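Local coordinates for ABC-type transport system, sugar-family extracellular solute-binding protein (Peptoclostridium difficile 630, PDB 6HNI) that binds tyrosine as an extracellular lipoprotein with adhesive properties and probably delivers it to an ABC transporter for uptake, at residues A[64-69]-A[74-79]; A[158-163]-A[174-179]; A[186-191]-A[207-212]; A[197-202]-A[228-233]. The protein carries 1 engineered substitution. All blocks are in the same frame, centred on the assembly; numbering follows the deposited sequence. Where two conformers were deposited one is given.

Interaction 1: A[64-69]-A[74-79]; sequences QNAQND and QSIASK. With EDO (1,2-ethanediol), chain E.
Ile76 meets Gln64 and Ala66, and nearly all of the contact runs through this one isoleucine. Along 74-79, Gln74 comes first and touches helix 93-102, as Ala77 does further on. Between them stands Ile76, with its CB directed at the strand. Its CG2 lies 3.7 Å from Gln64 CB. Its CG1 sits beside the backbone N (chi1 -71°), and the extended chain carries CD1 on to the residue just past the strand. There CD1 lies 3.8 Å from Ala66 N and 4.0 Å from Ala66 CB. Gln64 gives only its aliphatic base; its NE2 bonds to Asp62. The connection between the segments is compact. Asn65 OD1 accepts from Gln67 N, two residues on, at 2.8 Å, an Asx turn; the donor sits above the carbonyl plane. A type I' turn runs from Ala66 to Asp69, and Asp69 N-caps the helix. Asn65 ND2 donates at 3.1 Å to O1 of a 1,2-ethanediol, probably from the crystallisation liquor, which Glu33 N also reaches. This is a tight strand-to-helix connection at the edge of the parallel sheet in one lobe of a periplasmic-binding-protein fold.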
loop_
_atom_site.group_PDB
_atom_site.type_symbol
_atom_site.label_atom_id
_atom_site.label_comp_id
_atom_site.label_asym_id
_atom_site.label_seq_id
_atom_site.Cartn_x
_atom_site.Cartn_y
_atom_site.Cartn_z
ATOM N N GLN A 64 7.931 -12.246 -10.109
ATOM C CA GLN A 64 6.625 -12.602 -10.705
ATOM C C GLN A 64 5.573 -11.578 -10.321
ATOM O O GLN A 64 5.354 -11.285 -9.145
ATOM C CB GLN A 64 6.156 -13.984 -10.260
ATOM C CG GLN A 64 7.087 -15.131 -10.631
ATOM C CD GLN A 64 7.065 -15.473 -12.099
ATOM O OE1 GLN A 64 6.023 -15.359 -12.736
ATOM N NE2 GLN A 64 8.178 -16.005 -12.639
ATOM N N ASN A 65 4.941 -11.022 -11.349
ATOM C CA ASN A 65 3.867 -10.023 -11.223
ATOM C C ASN A 65 2.551 -10.719 -11.594
ATOM O O ASN A 65 2.433 -11.319 -12.653
ATOM C CB ASN A 65 4.192 -8.877 -12.145
ATOM C CG ASN A 65 3.182 -7.722 -12.098
ATOM O OD1 ASN A 65 2.112 -7.800 -11.505
ATOM N ND2 ASN A 65 3.529 -6.638 -12.763
ATOM N N ALA A 66 1.581 -10.630 -10.693
ATOM C CA ALA A 66 0.239 -11.228 -10.927
ATOM C C ALA A 66 -0.651 -10.407 -11.847
ATOM O O ALA A 66 -1.741 -10.846 -12.168
ATOM C CB ALA A 66 -0.469 -11.471 -9.637
ATOM N N GLN A 67 -0.225 -9.195 -12.177
ATOM C CA GLN A 67 -1.024 -8.261 -12.986
ATOM C C GLN A 67 -2.443 -8.068 -12.454
ATOM O O GLN A 67 -3.426 -7.975 -13.242
ATOM C CB GLN A 67 -1.005 -8.693 -14.449
ATOM C CG GLN A 67 0.370 -8.635 -15.088
ATOM C CD GLN A 67 0.331 -9.046 -16.545
ATOM O OE1 GLN A 67 0.495 -10.209 -16.869
ATOM N NE2 GLN A 67 0.062 -8.097 -17.422
ATOM N N ASN A 68 -2.538 -7.952 -11.140
ATOM C CA ASN A 68 -3.781 -7.718 -10.392
ATOM C C ASN A 68 -4.770 -8.862 -10.422
ATOM O O ASN A 68 -5.915 -8.701 -9.984
ATOM C CB ASN A 68 -4.479 -6.390 -10.768
ATOM C CG ASN A 68 -4.545 -5.411 -9.614
ATOM O OD1 ASN A 68 -4.318 -5.756 -8.454
ATOM N ND2 ASN A 68 -4.886 -4.168 -9.926
ATOM N N ASP A 69 -4.363 -10.021 -10.903
ATOM C CA ASP A 69 -5.236 -11.199 -11.017
ATOM C C ASP A 69 -5.100 -12.069 -9.764
ATOM O O ASP A 69 -4.027 -12.666 -9.517
ATOM C CB ASP A 69 -4.799 -12.017 -12.239
ATOM C CG ASP A 69 -5.745 -13.155 -12.556
ATOM O OD1 ASP A 69 -6.902 -12.864 -12.889
ATOM O OD2 ASP A 69 -5.337 -14.333 -12.411
ATOM N N GLN A 74 -2.043 -16.850 -6.527
ATOM C CA GLN A 74 -2.027 -18.189 -5.955
ATOM C C GLN A 74 -1.164 -19.135 -6.773
ATOM O O GLN A 74 -0.401 -19.922 -6.169
ATOM C CB GLN A 74 -3.456 -18.725 -5.867
ATOM C CG GLN A 74 -4.324 -17.868 -4.941
ATOM C CD GLN A 74 -4.187 -18.180 -3.477
ATOM O OE1 GLN A 74 -3.609 -19.188 -3.063
ATOM N NE2 GLN A 74 -4.746 -17.291 -2.641
ATOM N N SER A 75 -1.206 -19.067 -8.089
ATOM C CA SER A 75 -0.335 -19.925 -8.921
ATOM C C SER A 75 1.114 -19.523 -8.768
ATOM O O SER A 75 1.966 -20.436 -8.783
ATOM C CB SER A 75 -0.746 -19.903 -10.389
ATOM O OG SER A 75 -0.714 -18.623 -10.971
ATOM N N ILE A 76 1.435 -18.243 -8.653
ATOM C CA ILE A 76 2.857 -17.823 -8.443
ATOM C C ILE A 76 3.315 -18.477 -7.167
ATOM O O ILE A 76 4.460 -19.004 -7.113
ATOM C CB ILE A 76 2.971 -16.283 -8.353
ATOM C CG1 ILE A 76 2.734 -15.633 -9.741
ATOM C CG2 ILE A 76 4.264 -15.863 -7.699
ATOM C CD1 ILE A 76 2.485 -14.156 -9.718
ATOM N N ALA A 77 2.538 -18.363 -6.108
ATOM C CA ALA A 77 2.939 -18.848 -4.772
ATOM C C ALA A 77 3.087 -20.336 -4.776
ATOM O O ALA A 77 4.064 -20.892 -4.217
ATOM C CB ALA A 77 1.957 -18.410 -3.715
ATOM N N SER A 78 2.171 -21.055 -5.379
ATOM C CA SER A 78 2.249 -22.489 -5.550
ATOM C C SER A 78 3.571 -22.925 -6.229
ATOM O O SER A 78 4.205 -23.884 -5.785
ATOM C CB SER A 78 1.067 -22.993 -6.402
ATOM O OG SER A 78 1.166 -24.379 -6.663
ATOM N N LYS A 79 3.928 -22.235 -7.306
ATOM C CA LYS A 79 5.125 -22.577 -8.056
ATOM C C LYS A 79 6.369 -22.231 -7.219
ATOM O O LYS A 79 7.345 -23.004 -7.223
ATOM C CB LYS A 79 5.125 -21.832 -9.388
ATOM C CG LYS A 79 6.305 -22.127 -10.296
ATOM C CD LYS A 79 6.397 -23.607 -10.593
ATOM C CE LYS A 79 7.224 -23.940 -11.848
ATOM N NZ LYS A 79 8.562 -23.291 -11.847
HETATM C C1 EDO E . 0.416 -4.214 -14.603
HETATM O O1 EDO E . 1.216 -4.756 -13.506
HETATM C C2 EDO E . -1.041 -4.697 -14.608
HETATM O O2 EDO E . -1.415 -5.417 -15.783
#

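Interaction 2: A[158-163]-A[174-179]; sequences IGVMYN and DALKEY
Leu176 turns its CG anti to the backbone N (chi1 179°), and this sends the branched end down from helix 167-183 onto Val160 of the strand. In Val160, CG1 stands between the backbone N and the carbonyl carbon (chi1 63°). Both CB and CG1 then face the leucine. The two side chains meet end-on. Leu176 CD2 does the touching. It lies 3.8 Å from Val160 CB and 3.9 Å from Val160 CG1. Ile158, two residues earlier on the same face of the strand, meets the same methyl more loosely, with its CG2 4.3 Å from Leu176 CD2. One leucine methyl therefore rests over two strand residues. Neighbours also pack here: Leu145 of helix 141-145 on Leu176, Val173 and Val187 on Val160, and Phe185 on Ile158. Strand 157-163, helix 167-183 and strand 186-192 form a beta-alpha-beta unit, and the contact joins its first strand to its helix. Polar groups stay at the margin, where Tyr162 OH hydrogen-bonds Glu189 OE1 and Lys177 NZ forms a salt bridge with Glu189 OE2. No hydrogen bond or charge pair links the two segments. The three touching side chains are buried, so the helix is held on the sheet here by apolar contact and by the fit of branched side chains.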
loop_
_atom_site.group_PDB
_atom_site.type_symbol
_atom_site.label_atom_id
_atom_site.label_comp_id
_atom_site.label_asym_id
_atom_site.label_seq_id
_atom_site.Cartn_x
_atom_site.Cartn_y
_atom_site.Cartn_z
ATOM N N ILE A 158 -17.042 12.779 4.033
ATOM C CA ILE A 158 -15.870 12.109 3.436
ATOM C C ILE A 158 -16.385 10.868 2.689
ATOM O O ILE A 158 -17.022 10.015 3.297
ATOM C CB ILE A 158 -14.863 11.652 4.525
ATOM C CG1 ILE A 158 -14.411 12.862 5.355
ATOM C CG2 ILE A 158 -13.673 10.942 3.889
ATOM C CD1 ILE A 158 -13.702 12.489 6.627
ATOM N N GLY A 159 -16.064 10.754 1.404
ATOM C CA GLY A 159 -16.316 9.527 0.679
ATOM C C GLY A 159 -15.121 8.566 0.747
ATOM O O GLY A 159 -13.970 9.021 0.833
ATOM N N VAL A 160 -15.433 7.304 0.628
ATOM C CA VAL A 160 -14.366 6.266 0.503
ATOM C C VAL A 160 -14.873 5.170 -0.425
ATOM O O VAL A 160 -15.904 4.534 -0.166
ATOM C CB VAL A 160 -13.956 5.740 1.885
ATOM C CG1 VAL A 160 -15.033 5.039 2.654
ATOM C CG2 VAL A 160 -12.778 4.796 1.706
ATOM N N MET A 161 -14.142 4.945 -1.511
ATOM C CA MET A 161 -14.339 3.799 -2.391
ATOM C C MET A 161 -13.219 2.794 -2.125
ATOM O O MET A 161 -12.043 3.186 -2.016
ATOM C CB MET A 161 -14.389 4.246 -3.869
ATOM C CG MET A 161 -14.662 3.128 -4.827
ATOM S SD MET A 161 -15.139 3.678 -6.479
ATOM C CE MET A 161 -13.616 4.429 -6.992
ATOM N N TYR A 162 -13.590 1.526 -2.044
ATOM C CA TYR A 162 -12.586 0.486 -1.698
ATOM C C TYR A 162 -13.084 -0.862 -2.168
ATOM O O TYR A 162 -14.292 -1.064 -2.437
ATOM C CB TYR A 162 -12.389 0.491 -0.218
ATOM C CG TYR A 162 -13.547 0.049 0.604
ATOM C CD1 TYR A 162 -14.655 0.896 0.802
ATOM C CD2 TYR A 162 -13.602 -1.224 1.131
ATOM C CE1 TYR A 162 -15.730 0.479 1.554
ATOM C CE2 TYR A 162 -14.681 -1.642 1.886
ATOM C CZ TYR A 162 -15.746 -0.777 2.105
ATOM O OH TYR A 162 -16.790 -1.213 2.873
ATOM N N ASN A 163 -12.191 -1.823 -2.225
ATOM C CA ASN A 163 -12.437 -3.220 -2.581
ATOM C C ASN A 163 -12.908 -3.977 -1.355
ATOM O O ASN A 163 -12.128 -4.186 -0.428
ATOM C CB ASN A 163 -11.121 -3.832 -3.122
ATOM C CG ASN A 163 -11.289 -5.224 -3.699
ATOM O OD1 ASN A 163 -12.361 -5.840 -3.583
ATOM N ND2 ASN A 163 -10.201 -5.749 -4.280
ATOM N N ASP A 174 -12.877 0.936 8.603
ATOM C CA ASP A 174 -13.345 0.951 10.014
ATOM C C ASP A 174 -12.680 2.091 10.792
ATOM O O ASP A 174 -13.334 2.761 11.605
ATOM C CB ASP A 174 -13.036 -0.348 10.727
ATOM C CG ASP A 174 -13.904 -1.461 10.306
ATOM O OD1 ASP A 174 -14.932 -1.225 9.659
ATOM O OD2 ASP A 174 -13.557 -2.615 10.629
ATOM N N ALA A 175 -11.359 2.249 10.583
ATOM C CA ALA A 175 -10.601 3.353 11.208
ATOM C C ALA A 175 -11.126 4.723 10.794
ATOM O O ALA A 175 -11.232 5.625 11.641
ATOM C CB ALA A 175 -9.121 3.235 10.940
ATOM N N LEU A 176 -11.451 4.865 9.509
ATOM C CA LEU A 176 -12.028 6.102 9.025
ATOM C C LEU A 176 -13.358 6.423 9.704
ATOM O O LEU A 176 -13.617 7.573 10.122
ATOM C CB LEU A 176 -12.223 6.022 7.522
ATOM C CG LEU A 176 -12.844 7.219 6.868
ATOM C CD1 LEU A 176 -12.037 8.461 7.056
ATOM C CD2 LEU A 176 -12.997 6.962 5.386
ATOM N N LYS A 177 -14.206 5.406 9.814
ATOM C CA LYS A 177 -15.508 5.605 10.474
ATOM C C LYS A 177 -15.337 5.923 11.942
ATOM O O LYS A 177 -16.100 6.733 12.488
ATOM C CB LYS A 177 -16.423 4.418 10.280
ATOM C CG LYS A 177 -16.882 4.238 8.846
ATOM C CD LYS A 177 -17.326 2.839 8.522
ATOM C CE LYS A 177 -18.720 2.525 8.942
ATOM N NZ LYS A 177 -19.136 1.266 8.241
ATOM N N GLU A 178 -14.360 5.309 12.618
ATOM C CA GLU A 178 -14.117 5.630 14.006
ATOM C C GLU A 178 -13.663 7.085 14.173
ATOM O O GLU A 178 -14.187 7.820 15.048
ATOM C CB GLU A 178 -13.063 4.671 14.597
ATOM C CG GLU A 178 -12.682 4.965 16.032
ATOM C CD GLU A 178 -13.741 4.522 17.033
ATOM O OE1 GLU A 178 -14.843 4.053 16.622
ATOM O OE2 GLU A 178 -13.464 4.644 18.248
ATOM N N TYR A 179 -12.731 7.523 13.343
ATOM C CA TYR A 179 -12.293 8.904 13.354
ATOM C C TYR A 179 -13.467 9.865 13.105
ATOM O O TYR A 179 -13.617 10.875 13.789
ATOM C CB TYR A 179 -11.209 9.130 12.312
ATOM C CG TYR A 179 -10.627 10.527 12.244
ATOM C CD1 TYR A 179 -11.276 11.517 11.545
ATOM C CD2 TYR A 179 -9.396 10.834 12.807
ATOM C CE1 TYR A 179 -10.753 12.774 11.440
ATOM C CE2 TYR A 179 -8.870 12.098 12.707
ATOM C CZ TYR A 179 -9.562 13.068 12.016
ATOM O OH TYR A 179 -9.098 14.346 11.894
#

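Interaction 3: A[186-191]-A[207-212]; sequences KVVEKG and GKIDVL
Val188 carries the apolar part of the contact, meeting both Ile209 and Lys208. Its CB lies 4.0 Å from Ile209 CG2, and its CG2 is 4.2 Å from the same methyl. Ile209 places CG2 beside its backbone N, anti to the carbonyl carbon, and this turns the methyl to the valine. Leu205 of helix 198-205 and Thr157 also pack on Val188, while Ile236 packs on Ile209. The second contact is made by the end of a lysine chain. Lys208 bends at chi3 (68°) and passes Val188 at about a right angle. Its CE is then 4.1 Å and its NZ 3.6 Å from Val188 CG1. The ammonium group rests against a methyl here, without a hydrogen bond across the contact. Water makes the polar link. It donates to Lys208 O at 2.7 Å. Its second leg, a weak bond from Lys186 NZ, is doubtful, because it rests on one of two conformers of that lysine. The backbones do not pair, because strand 157-163 runs between strands 186-192 and 211-214. The arrangement is that of a Rossmann-like parallel sheet, where a side chain from an edge strand meets the loop leading into a strand two places away.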
loop_
_atom_site.group_PDB
_atom_site.type_symbol
_atom_site.label_atom_id
_atom_site.label_comp_id
_atom_site.label_asym_id
_atom_site.label_seq_id
_atom_site.Cartn_x
_atom_site.Cartn_y
_atom_site.Cartn_z
ATOM N N LYS A 186 -19.286 12.844 8.504
ATOM C CA LYS A 186 -20.091 11.783 7.898
ATOM C C LYS A 186 -19.213 11.009 6.902
ATOM O O LYS A 186 -18.403 11.608 6.211
ATOM C CB LYS A 186 -21.262 12.417 7.140
ATOM C CG LYS A 186 -22.201 11.427 6.479
ATOM C CD LYS A 186 -23.529 12.128 6.191
ATOM C CE LYS A 186 -24.532 11.200 5.558
ATOM N NZ LYS A 186 -24.258 11.126 4.105
ATOM N N VAL A 187 -19.380 9.699 6.815
ATOM C CA VAL A 187 -18.643 8.916 5.825
ATOM C C VAL A 187 -19.659 8.292 4.874
ATOM O O VAL A 187 -20.656 7.720 5.323
ATOM C CB VAL A 187 -17.835 7.782 6.481
ATOM C CG1 VAL A 187 -17.147 6.875 5.452
ATOM C CG2 VAL A 187 -16.843 8.391 7.429
ATOM N N VAL A 188 -19.411 8.407 3.587
ATOM C CA VAL A 188 -20.189 7.710 2.557
ATOM C C VAL A 188 -19.281 6.667 1.893
ATOM O O VAL A 188 -18.249 7.026 1.305
ATOM C CB VAL A 188 -20.698 8.702 1.501
ATOM C CG1 VAL A 188 -21.505 7.966 0.458
ATOM C CG2 VAL A 188 -21.536 9.789 2.148
ATOM N N GLU A 189 -19.649 5.399 2.036
ATOM C CA GLU A 189 -18.885 4.278 1.508
ATOM C C GLU A 189 -19.363 3.816 0.162
ATOM O O GLU A 189 -20.612 3.780 -0.070
ATOM C CB GLU A 189 -18.988 3.055 2.410
ATOM C CG GLU A 189 -18.449 3.217 3.778
ATOM C CD GLU A 189 -18.730 1.975 4.604
ATOM O OE1 GLU A 189 -18.315 0.854 4.222
ATOM O OE2 GLU A 189 -19.390 2.115 5.635
ATOM N N LYS A 190 -18.424 3.457 -0.702
ATOM C CA LYS A 190 -18.757 2.785 -1.945
ATOM C C LYS A 190 -17.857 1.559 -2.086
ATOM O O LYS A 190 -16.709 1.633 -2.538
ATOM C CB LYS A 190 -18.644 3.734 -3.130
ATOM C CG LYS A 190 -19.053 3.160 -4.471
ATOM C CD LYS A 190 -20.526 2.777 -4.474
ATOM C CE LYS A 190 -21.024 2.349 -5.863
ATOM N NZ LYS A 190 -22.321 1.618 -5.833
ATOM N N GLY A 191 -18.373 0.427 -1.641
ATOM C CA GLY A 191 -17.706 -0.835 -1.785
ATOM C C GLY A 191 -17.856 -1.397 -3.175
ATOM O O GLY A 191 -18.995 -1.518 -3.673
ATOM N N GLY A 207 -21.797 14.848 -5.757
ATOM C CA GLY A 207 -22.968 15.455 -5.226
ATOM C C GLY A 207 -23.176 15.003 -3.830
ATOM O O GLY A 207 -23.979 15.621 -3.156
ATOM N N LYS A 208 -22.485 13.936 -3.368
ATOM C CA LYS A 208 -22.755 13.406 -2.051
ATOM C C LYS A 208 -21.644 13.628 -1.029
ATOM O O LYS A 208 -21.864 13.387 0.148
ATOM C CB LYS A 208 -23.040 11.925 -2.115
ATOM C CG LYS A 208 -24.284 11.550 -2.900
ATOM C CD LYS A 208 -24.460 10.051 -2.898
ATOM C CE LYS A 208 -24.798 9.487 -1.517
ATOM N NZ LYS A 208 -24.572 8.018 -1.467
ATOM N N ILE A 209 -20.455 14.031 -1.483
ATOM C CA ILE A 209 -19.263 14.155 -0.615
ATOM C C ILE A 209 -18.550 15.478 -0.846
ATOM O O ILE A 209 -18.688 16.107 -1.928
ATOM C CB ILE A 209 -18.258 12.974 -0.829
ATOM C CG1 ILE A 209 -17.573 13.042 -2.218
ATOM C CG2 ILE A 209 -18.986 11.680 -0.567
ATOM C CD1 ILE A 209 -16.523 11.943 -2.476
ATOM N N ASP A 210 -17.738 15.869 0.159
ATOM C CA ASP A 210 -16.947 17.066 0.066
ATOM C C ASP A 210 -15.482 16.725 -0.314
ATOM O O ASP A 210 -14.772 17.568 -0.884
ATOM C CB ASP A 210 -16.971 17.799 1.405
ATOM C CG ASP A 210 -18.391 18.216 1.859
ATOM O OD1 ASP A 210 -19.175 18.668 0.986
ATOM O OD2 ASP A 210 -18.704 18.121 3.085
ATOM N N VAL A 211 -15.041 15.521 0.080
ATOM C CA VAL A 211 -13.653 15.061 -0.130
ATOM C C VAL A 211 -13.699 13.539 -0.235
ATOM O O VAL A 211 -14.557 12.895 0.364
ATOM C CB VAL A 211 -12.773 15.542 1.050
ATOM C CG1 VAL A 211 -13.130 14.803 2.339
ATOM C CG2 VAL A 211 -11.269 15.351 0.757
ATOM N N LEU A 212 -12.776 12.991 -1.032
ATOM C CA LEU A 212 -12.578 11.535 -1.161
ATOM C C LEU A 212 -11.299 11.152 -0.423
ATOM O O LEU A 212 -10.286 11.850 -0.605
ATOM C CB LEU A 212 -12.429 11.132 -2.569
ATOM C CG LEU A 212 -12.469 9.639 -2.823
ATOM C CD1 LEU A 212 -13.821 8.999 -2.649
ATOM C CD2 LEU A 212 -11.936 9.337 -4.210
HETATM O O HOH W 1 -24.150 12.578 1.361
#

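Interaction 4: A[197-202]-A[228-233]; sequences EVNQGI and SKIATE
Ile230 reaches out from helix 224-233 to Ile202. CB already lies 4.0 Å from Ile202 CG2. The CG2 branch of Ile230 meets the same Ile202 methyl at 4.0 Å. CG1 is beside the backbone N (chi1 -66°), and chi2 of 164° extends the chain beyond it. This CG1 stands farther back, about 4.5 Å from Ile202 CG2, and mainly carries CD1 forward. CD1 is the tip, 3.7 Å from Ile202 CG2. CD1 also lies 4.2 Å from Asn199 ND2, a plain van der Waals contact toward the surface. Three atoms of Ile230 thus gather round a single methyl. Ile202 holds that methyl between its backbone N and carbonyl carbon, with CG1 on the far side from the N (chi1 -174°). The two isoleucines lie alongside one another, pointing opposite ways. No hydrogen bond crosses between the helices. Inside the second helix, Thr232 OG1 donates to Ser228 O at 2.7 Å. Thr232 N reaches the same oxygen from the opposite face of its plane, so that carbonyl is gripped twice. Both helices belong to the lobe with the four-stranded parallel sheet. Val198 of helix 198-205 packs on Ile192 of strand 186-192 and on Ile226 and Val227 of helix 224-233. On another side of helix 224-233, Ser228 and Thr232 touch Ile297 of helix 295-300.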
loop_
_atom_site.group_PDB
_atom_site.type_symbol
_atom_site.label_atom_id
_atom_site.label_comp_id
_atom_site.label_asym_id
_atom_site.label_seq_id
_atom_site.Cartn_x
_atom_site.Cartn_y
_atom_site.Cartn_z
ATOM N N GLU A 197 -16.203 -1.493 -11.996
ATOM C CA GLU A 197 -17.094 -0.710 -11.134
ATOM C C GLU A 197 -16.577 0.636 -10.746
ATOM O O GLU A 197 -17.293 1.385 -10.134
ATOM C CB GLU A 197 -17.444 -1.477 -9.861
ATOM C CG GLU A 197 -18.248 -2.739 -10.036
ATOM C CD GLU A 197 -18.314 -3.569 -8.773
ATOM O OE1 GLU A 197 -19.349 -3.633 -8.098
ATOM O OE2 GLU A 197 -17.333 -4.189 -8.432
ATOM N N VAL A 198 -15.326 0.975 -11.060
ATOM C CA VAL A 198 -14.745 2.229 -10.615
ATOM C C VAL A 198 -15.509 3.450 -11.166
ATOM O O VAL A 198 -15.794 4.387 -10.403
ATOM C CB VAL A 198 -13.241 2.289 -10.972
ATOM C CG1 VAL A 198 -12.651 3.680 -10.792
ATOM C CG2 VAL A 198 -12.487 1.273 -10.105
ATOM N N ASN A 199 -15.827 3.443 -12.467
ATOM C CA ASN A 199 -16.445 4.621 -13.097
ATOM C C ASN A 199 -17.733 4.995 -12.387
ATOM O O ASN A 199 -17.894 6.142 -11.893
ATOM C CB ASN A 199 -16.695 4.343 -14.559
ATOM C CG ASN A 199 -17.170 5.578 -15.328
ATOM O OD1 ASN A 199 -18.137 6.233 -14.912
ATOM N ND2 ASN A 199 -16.476 5.932 -16.417
ATOM N N GLN A 200 -18.632 4.031 -12.262
ATOM C CA GLN A 200 -19.937 4.349 -11.657
ATOM C C GLN A 200 -19.789 4.612 -10.141
ATOM O O GLN A 200 -20.534 5.391 -9.554
ATOM C CB GLN A 200 -20.885 3.206 -11.920
ATOM C CG GLN A 200 -22.319 3.518 -11.566
ATOM C CD GLN A 200 -22.601 3.315 -10.108
ATOM O OE1 GLN A 200 -21.900 2.545 -9.429
ATOM N NE2 GLN A 200 -23.667 3.990 -9.609
ATOM N N GLY A 201 -18.784 3.986 -9.516
ATOM C CA GLY A 201 -18.565 4.198 -8.112
ATOM C C GLY A 201 -18.167 5.611 -7.769
ATOM O O GLY A 201 -18.778 6.232 -6.902
ATOM N N ILE A 202 -17.121 6.133 -8.417
ATOM C CA ILE A 202 -16.748 7.523 -8.187
ATOM C C ILE A 202 -17.859 8.486 -8.663
ATOM O O ILE A 202 -18.162 9.454 -7.986
ATOM C CB ILE A 202 -15.339 7.903 -8.714
ATOM C CG1 ILE A 202 -14.887 9.316 -8.347
ATOM C CG2 ILE A 202 -15.221 7.720 -10.208
ATOM C CD1 ILE A 202 -14.830 9.626 -6.859
ATOM N N SER A 228 -9.112 10.220 -10.373
ATOM C CA SER A 228 -8.629 11.591 -10.428
ATOM C C SER A 228 -9.376 12.440 -11.477
ATOM O O SER A 228 -9.806 13.563 -11.199
ATOM C CB SER A 228 -7.113 11.625 -10.732
ATOM O OG SER A 228 -6.678 12.953 -11.017
ATOM N N LYS A 229 -9.507 11.902 -12.673
ATOM C CA LYS A 229 -10.106 12.632 -13.776
ATOM C C LYS A 229 -11.551 13.023 -13.421
ATOM O O LYS A 229 -11.952 14.190 -13.560
ATOM C CB LYS A 229 -10.056 11.788 -15.064
ATOM C CG LYS A 229 -10.394 12.547 -16.306
ATOM C CD LYS A 229 -9.258 13.357 -16.868
ATOM C CE LYS A 229 -9.761 14.079 -18.108
ATOM N NZ LYS A 229 -8.657 14.795 -18.778
ATOM N N ILE A 230 -12.332 12.053 -12.955
ATOM C CA ILE A 230 -13.735 12.325 -12.615
ATOM C C ILE A 230 -13.853 13.215 -11.361
ATOM O O ILE A 230 -14.685 14.135 -11.285
ATOM C CB ILE A 230 -14.538 11.016 -12.449
ATOM C CG1 ILE A 230 -14.616 10.289 -13.806
ATOM C CG2 ILE A 230 -15.953 11.277 -11.934
ATOM C CD1 ILE A 230 -15.029 8.853 -13.758
ATOM N N ALA A 231 -13.036 12.953 -10.352
ATOM C CA ALA A 231 -13.109 13.766 -9.140
ATOM C C ALA A 231 -12.765 15.226 -9.413
ATOM O O ALA A 231 -13.457 16.139 -8.927
ATOM C CB ALA A 231 -12.183 13.205 -8.070
ATOM N N THR A 232 -11.698 15.446 -10.167
ATOM C CA THR A 232 -11.157 16.762 -10.402
ATOM C C THR A 232 -12.119 17.576 -11.275
ATOM O O THR A 232 -12.291 18.774 -11.059
ATOM C CB THR A 232 -9.738 16.692 -11.007
ATOM O OG1 THR A 232 -8.930 15.894 -10.147
ATOM C CG2 THR A 232 -9.103 18.059 -11.100
ATOM N N GLU A 233 -12.742 16.928 -12.252
ATOM C CA GLU A 233 -13.785 17.575 -13.090
ATOM C C GLU A 233 -14.974 18.101 -12.272
ATOM O O GLU A 233 -15.534 19.136 -12.587
ATOM C CB GLU A 233 -14.280 16.615 -14.189
ATOM C CG GLU A 233 -13.344 16.596 -15.381
ATOM C CD GLU A 233 -13.855 15.887 -16.623
ATOM O OE1 GLU A 233 -15.005 15.401 -16.636
ATOM O OE2 GLU A 233 -13.073 15.823 -17.605
#

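How the interactions relate
Interaction 1 lies in one lobe, and interactions 2, 3 and 4 lie in the other. The centre of interaction 1 is about 29 Å from those of interactions 2 and 4. Interaction 2 is the buried one; the others are partly buried and bring in polar residues (Gln64, Lys208, Asn199) toward the surface. Interactions 2 and 3 share a sheet, with centres about 9 Å apart, and Val160 O probably accepts from Lys190 N between them. Helix 198-205 lies over the sheet's other face, where Met161 and Leu212 pack on Ile202 of interaction 4. Apolar contact dominates throughout, while interaction 3 adds a water on Lys208 O, with a doubtful second leg to Lys186.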